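Local coordinates for protein gamma-glutamyltransferase 1 Threonine peptidase. MEROPS family T03 (Pseudomonas nitroreducens, PDB 7D9W) that probably cleaves gamma-glutamyl bonds and transfers the gamma-glutamyl group to water or an acceptor, as an Ntn hydrolase of the gamma-glutamyltranspeptidase family, at residues A[90-95]-A[248-253]. Sequence-based numbering, arbitrary orientation.
Sequences FLDYRE and KWREPM. With DON (6-diazenyl-5-oxo-L-norleucine), chain E.
Asp92 OD2 receives two nitrogens of Arg250, NE and NH2, each at 2.9 Å. The grip is side-on: OD2 lies in the guanidinium plane, NE comes to its anti lone pair, and NH2 from above the carboxylate, whose plane is turned 41° from the guanidinium. CG anti to the backbone N (chi1 167°) sets the acid on the face it shares with Arg250. Beneath the salt bridge, Asp92 N donates to Lys248 O at 2.7 Å and Lys248 N to Asp92 O at 2.8 Å, an antiparallel hydrogen-bonded pair. On the other sheet face, Leu91 CD1 sits over the Trp249 indole, a CH-pi contact. Arg250 N donates to Phe90 O at 3.0 Å, while a water joins Phe90 N and Arg250 O. Asp92 OD1 accepts from Arg94 N, closing an Asx turn, and forms a salt bridge with Arg69 of a neighbouring subunit. Losing this carboxylate to an alanine is likely to leave both arginines without their common acid and Arg94 N without its acceptor. Arg94, salt-bridged to Glu40 and Asp43 of the neighbouring subunit, bonds weakly through NH1 to DON O; the carboxylate thus joins strand pair to subunit interface, consistent with positioning Arg94 at the ligand.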
ATOM      1  N   PHE A  90       8.312  -7.235  10.566  1.00 25.62           N
ATOM      2  CA  PHE A  90       7.936  -6.187   9.630  1.00 24.31           C
ATOM      3  C   PHE A  90       9.174  -5.722   8.885  1.00 25.63           C
ATOM      4  O   PHE A  90      10.194  -5.417   9.509  1.00 25.19           O
ATOM      5  CB  PHE A  90       7.286  -4.999  10.338  1.00 22.13           C
ATOM      6  CG  PHE A  90       6.826  -3.930   9.397  1.00 22.86           C
ATOM      7  CD1 PHE A  90       5.622  -4.057   8.729  1.00 21.67           C
ATOM      8  CD2 PHE A  90       7.607  -2.814   9.156  1.00 21.97           C
ATOM      9  CE1 PHE A  90       5.196  -3.090   7.848  1.00 22.87           C
ATOM     10  CE2 PHE A  90       7.183  -1.835   8.276  1.00 21.92           C
ATOM     11  CZ  PHE A  90       5.974  -1.974   7.622  1.00 21.65           C
ATOM     12  N   LEU A  91       9.082  -5.644   7.560  1.00 22.25           N
ATOM     13  CA  LEU A  91      10.197  -5.208   6.726  1.00 22.99           C
ATOM     14  C   LEU A  91       9.799  -3.950   5.966  1.00 20.84           C
ATOM     15  O   LEU A  91       8.804  -3.945   5.234  1.00 19.94           O
ATOM     16  CB  LEU A  91      10.627  -6.310   5.757  1.00 22.12           C
ATOM     17  CG  LEU A  91      11.810  -5.930   4.868  1.00 23.80           C
ATOM     18  CD1 LEU A  91      13.024  -5.589   5.717  1.00 26.55           C
ATOM     19  CD2 LEU A  91      12.146  -7.060   3.900  1.00 25.07           C
ATOM     20  N   ASP A  92      10.596  -2.900   6.122  1.00 22.70           N
ATOM     21  CA  ASP A  92      10.360  -1.593   5.516  1.00 21.30           C
ATOM     22  C   ASP A  92      11.345  -1.422   4.364  1.00 20.72           C
ATOM     23  O   ASP A  92      12.538  -1.212   4.590  1.00 22.09           O
ATOM     24  CB  ASP A  92      10.523  -0.515   6.590  1.00 19.57           C
ATOM     25  CG  ASP A  92      10.608   0.908   6.039  1.00 24.76           C
ATOM     26  OD1 ASP A  92      10.770   1.126   4.819  1.00 22.30           O
ATOM     27  OD2 ASP A  92      10.535   1.838   6.872  1.00 26.59           O
ATOM     28  N   TYR A  93      10.845  -1.512   3.134  1.00 18.92           N
ATOM     29  CA  TYR A  93      11.634  -1.217   1.943  1.00 18.88           C
ATOM     30  C   TYR A  93      10.999  -0.070   1.168  1.00 19.54           C
ATOM     31  O   TYR A  93      10.915  -0.077  -0.060  1.00 18.53           O
ATOM     32  CB  TYR A  93      11.840  -2.470   1.096  1.00 18.73           C
ATOM     33  CG  TYR A  93      10.614  -3.207   0.601  1.00 19.07           C
ATOM     34  CD1 TYR A  93      10.030  -4.222   1.352  1.00 18.99           C
ATOM     35  CD2 TYR A  93      10.083  -2.928  -0.645  1.00 18.57           C
ATOM     36  CE1 TYR A  93       8.926  -4.916   0.879  1.00 19.09           C
ATOM     37  CE2 TYR A  93       8.993  -3.617  -1.129  1.00 18.67           C
ATOM     38  CZ  TYR A  93       8.417  -4.607  -0.365  1.00 19.51           C
ATOM     39  OH  TYR A  93       7.325  -5.281  -0.862  1.00 22.06           O
ATOM     40  N   ARG A  94      10.548   0.933   1.918  1.00 18.53           N
ATOM     41  CA  ARG A  94      10.082   2.201   1.381  1.00 20.02           C
ATOM     42  C   ARG A  94      11.236   2.988   0.773  1.00 20.40           C
ATOM     43  O   ARG A  94      12.365   2.946   1.258  1.00 20.47           O
ATOM     44  CB  ARG A  94       9.437   3.006   2.511  1.00 18.62           C
ATOM     45  CG  ARG A  94       8.881   4.361   2.139  1.00 25.71           C
ATOM     46  CD  ARG A  94       7.563   4.234   1.423  1.00 22.07           C
ATOM     47  NE  ARG A  94       6.726   5.418   1.590  1.00 22.11           N
ATOM     48  CZ  ARG A  94       5.615   5.643   0.895  1.00 20.65           C
ATOM     49  NH1 ARG A  94       5.215   4.774  -0.021  1.00 18.07           N
ATOM     50  NH2 ARG A  94       4.907   6.742   1.109  1.00 21.07           N
ATOM     51  N   GLU A  95      10.940   3.727  -0.295  1.00 19.64           N
ATOM     52  CA  GLU A  95      11.950   4.571  -0.912  1.00 19.16           C
ATOM     53  C   GLU A  95      12.403   5.662   0.058  1.00 20.29           C
ATOM     54  O   GLU A  95      11.691   6.033   0.993  1.00 21.24           O
ATOM     55  CB  GLU A  95      11.402   5.225  -2.181  1.00 20.45           C
ATOM     56  CG  GLU A  95      10.916   4.252  -3.232  1.00 20.10           C
ATOM     57  CD  GLU A  95       9.412   4.096  -3.213  1.00 20.04           C
ATOM     58  OE1 GLU A  95       8.851   3.809  -2.132  1.00 18.59           O
ATOM     59  OE2 GLU A  95       8.784   4.267  -4.280  1.00 18.90           O
ATOM     60  N   LYS A 248      14.814  -1.757   6.146  1.00 26.05           N
ATOM     61  CA  LYS A 248      14.867  -1.696   7.603  1.00 25.27           C
ATOM     62  C   LYS A 248      13.839  -2.641   8.202  1.00 27.37           C
ATOM     63  O   LYS A 248      12.642  -2.524   7.917  1.00 25.87           O
ATOM     64  CB  LYS A 248      14.622  -0.263   8.091  1.00 27.42           C
ATOM     65  CG  LYS A 248      15.742   0.712   7.725  1.00 32.29           C
ATOM     66  CD  LYS A 248      15.623   2.030   8.480  1.00 32.32           C
ATOM     67  CE  LYS A 248      16.945   2.784   8.499  1.00 42.97           C
ATOM     68  NZ  LYS A 248      16.965   3.818   9.576  1.00 53.18           N
ATOM     69  N   TRP A 249      14.301  -3.577   9.029  1.00 22.31           N
ATOM     70  CA  TRP A 249      13.392  -4.348   9.867  1.00 28.85           C
ATOM     71  C   TRP A 249      12.930  -3.477  11.030  1.00 30.04           C
ATOM     72  O   TRP A 249      13.718  -2.712  11.598  1.00 27.62           O
ATOM     73  CB  TRP A 249      14.066  -5.612  10.401  1.00 28.37           C
ATOM     74  CG  TRP A 249      14.455  -6.609   9.350  1.00 29.61           C
ATOM     75  CD1 TRP A 249      15.673  -6.725   8.748  1.00 31.84           C
ATOM     76  CD2 TRP A 249      13.631  -7.644   8.792  1.00 28.07           C
ATOM     77  NE1 TRP A 249      15.658  -7.760   7.846  1.00 27.72           N
ATOM     78  CE2 TRP A 249      14.419  -8.343   7.857  1.00 29.15           C
ATOM     79  CE3 TRP A 249      12.306  -8.047   8.994  1.00 30.67           C
ATOM     80  CZ2 TRP A 249      13.927  -9.417   7.120  1.00 30.06           C
ATOM     81  CZ3 TRP A 249      11.818  -9.117   8.258  1.00 26.95           C
ATOM     82  CH2 TRP A 249      12.627  -9.785   7.332  1.00 30.26           C
ATOM     83  N   ARG A 250      11.651  -3.591  11.382  1.00 26.60           N
ATOM     84  CA  ARG A 250      11.085  -2.820  12.476  1.00 26.50           C
ATOM     85  C   ARG A 250      10.132  -3.688  13.284  1.00 28.84           C
ATOM     86  O   ARG A 250       9.625  -4.705  12.805  1.00 27.58           O
ATOM     87  CB  ARG A 250      10.316  -1.594  11.972  1.00 30.26           C
ATOM     88  CG  ARG A 250      11.096  -0.697  11.045  1.00 25.81           C
ATOM     89  CD  ARG A 250      10.265   0.512  10.741  1.00 27.87           C
ATOM     90  NE  ARG A 250      10.810   1.394   9.717  1.00 24.49           N
ATOM     91  CZ  ARG A 250      11.661   2.388   9.957  1.00 26.34           C
ATOM     92  NH1 ARG A 250      12.102   2.614  11.185  1.00 30.87           N
ATOM     93  NH2 ARG A 250      12.078   3.151   8.960  1.00 25.95           N
ATOM     94  N   GLU A 251       9.876  -3.262  14.515  1.00 27.71           N
ATOM     95  CA  GLU A 251       8.842  -3.902  15.318  1.00 30.49           C
ATOM     96  C   GLU A 251       7.484  -3.589  14.704  1.00 28.91           C
ATOM     97  O   GLU A 251       7.169  -2.414  14.483  1.00 26.97           O
ATOM     98  CB  GLU A 251       8.896  -3.409  16.762  1.00 31.04           C
ATOM     99  N   PRO A 252       6.662  -4.588  14.401  1.00 29.49           N
ATOM    100  CA  PRO A 252       5.345  -4.295  13.829  1.00 27.98           C
ATOM    101  C   PRO A 252       4.432  -3.679  14.878  1.00 28.12           C
ATOM    102  O   PRO A 252       4.599  -3.864  16.085  1.00 28.26           O
ATOM    103  CB  PRO A 252       4.826  -5.661  13.371  1.00 29.21           C
ATOM    104  CG  PRO A 252       5.527  -6.646  14.250  1.00 31.01           C
ATOM    105  CD  PRO A 252       6.867  -6.037  14.613  1.00 32.29           C
ATOM    106  N   MET A 253       3.460  -2.912  14.389  1.00 28.20           N
ATOM    107  CA  MET A 253       2.401  -2.396  15.245  1.00 29.32           C
ATOM    108  C   MET A 253       1.527  -3.555  15.702  1.00 30.21           C
ATOM    109  O   MET A 253       1.083  -4.366  14.884  1.00 30.62           O
ATOM    110  CB  MET A 253       1.573  -1.371  14.475  1.00 33.28           C
ATOM    111  CG  MET A 253       0.365  -0.797  15.202  1.00 35.50           C
ATOM    112  SD  MET A 253       0.765   0.150  16.674  1.00 48.68           S
ATOM    113  CE  MET A 253       1.721   1.464  15.918  1.00 40.88           C
TER
HETATM  114  O   DON E 601       2.433   4.949   0.300  1.00 21.78           O
HETATM  115  C   DON E 601       1.304   5.325  -0.006  1.00 25.49           C
HETATM  116  OXT DON E 601       0.404   5.513   0.999  1.00 22.28           O
HETATM  117  CA  DON E 601       0.791   5.576  -1.420  1.00 30.03           C
HETATM  118  N   DON E 601       1.842   6.016  -2.303  1.00 23.14           N
HETATM  119  CB  DON E 601       0.091   4.280  -1.850  1.00 25.71           C
HETATM  120  C1E DON E 601      -0.030   4.124  -3.342  1.00 24.65           C
HETATM  121  C1D DON E 601      -1.064   3.083  -3.651  1.00 34.20           C
HETATM  122  O1J DON E 601      -2.236   3.138  -3.243  1.00 30.47           O
HETATM  123  O   HOH W   1      10.691  -7.171  12.333  1.00 30.17           O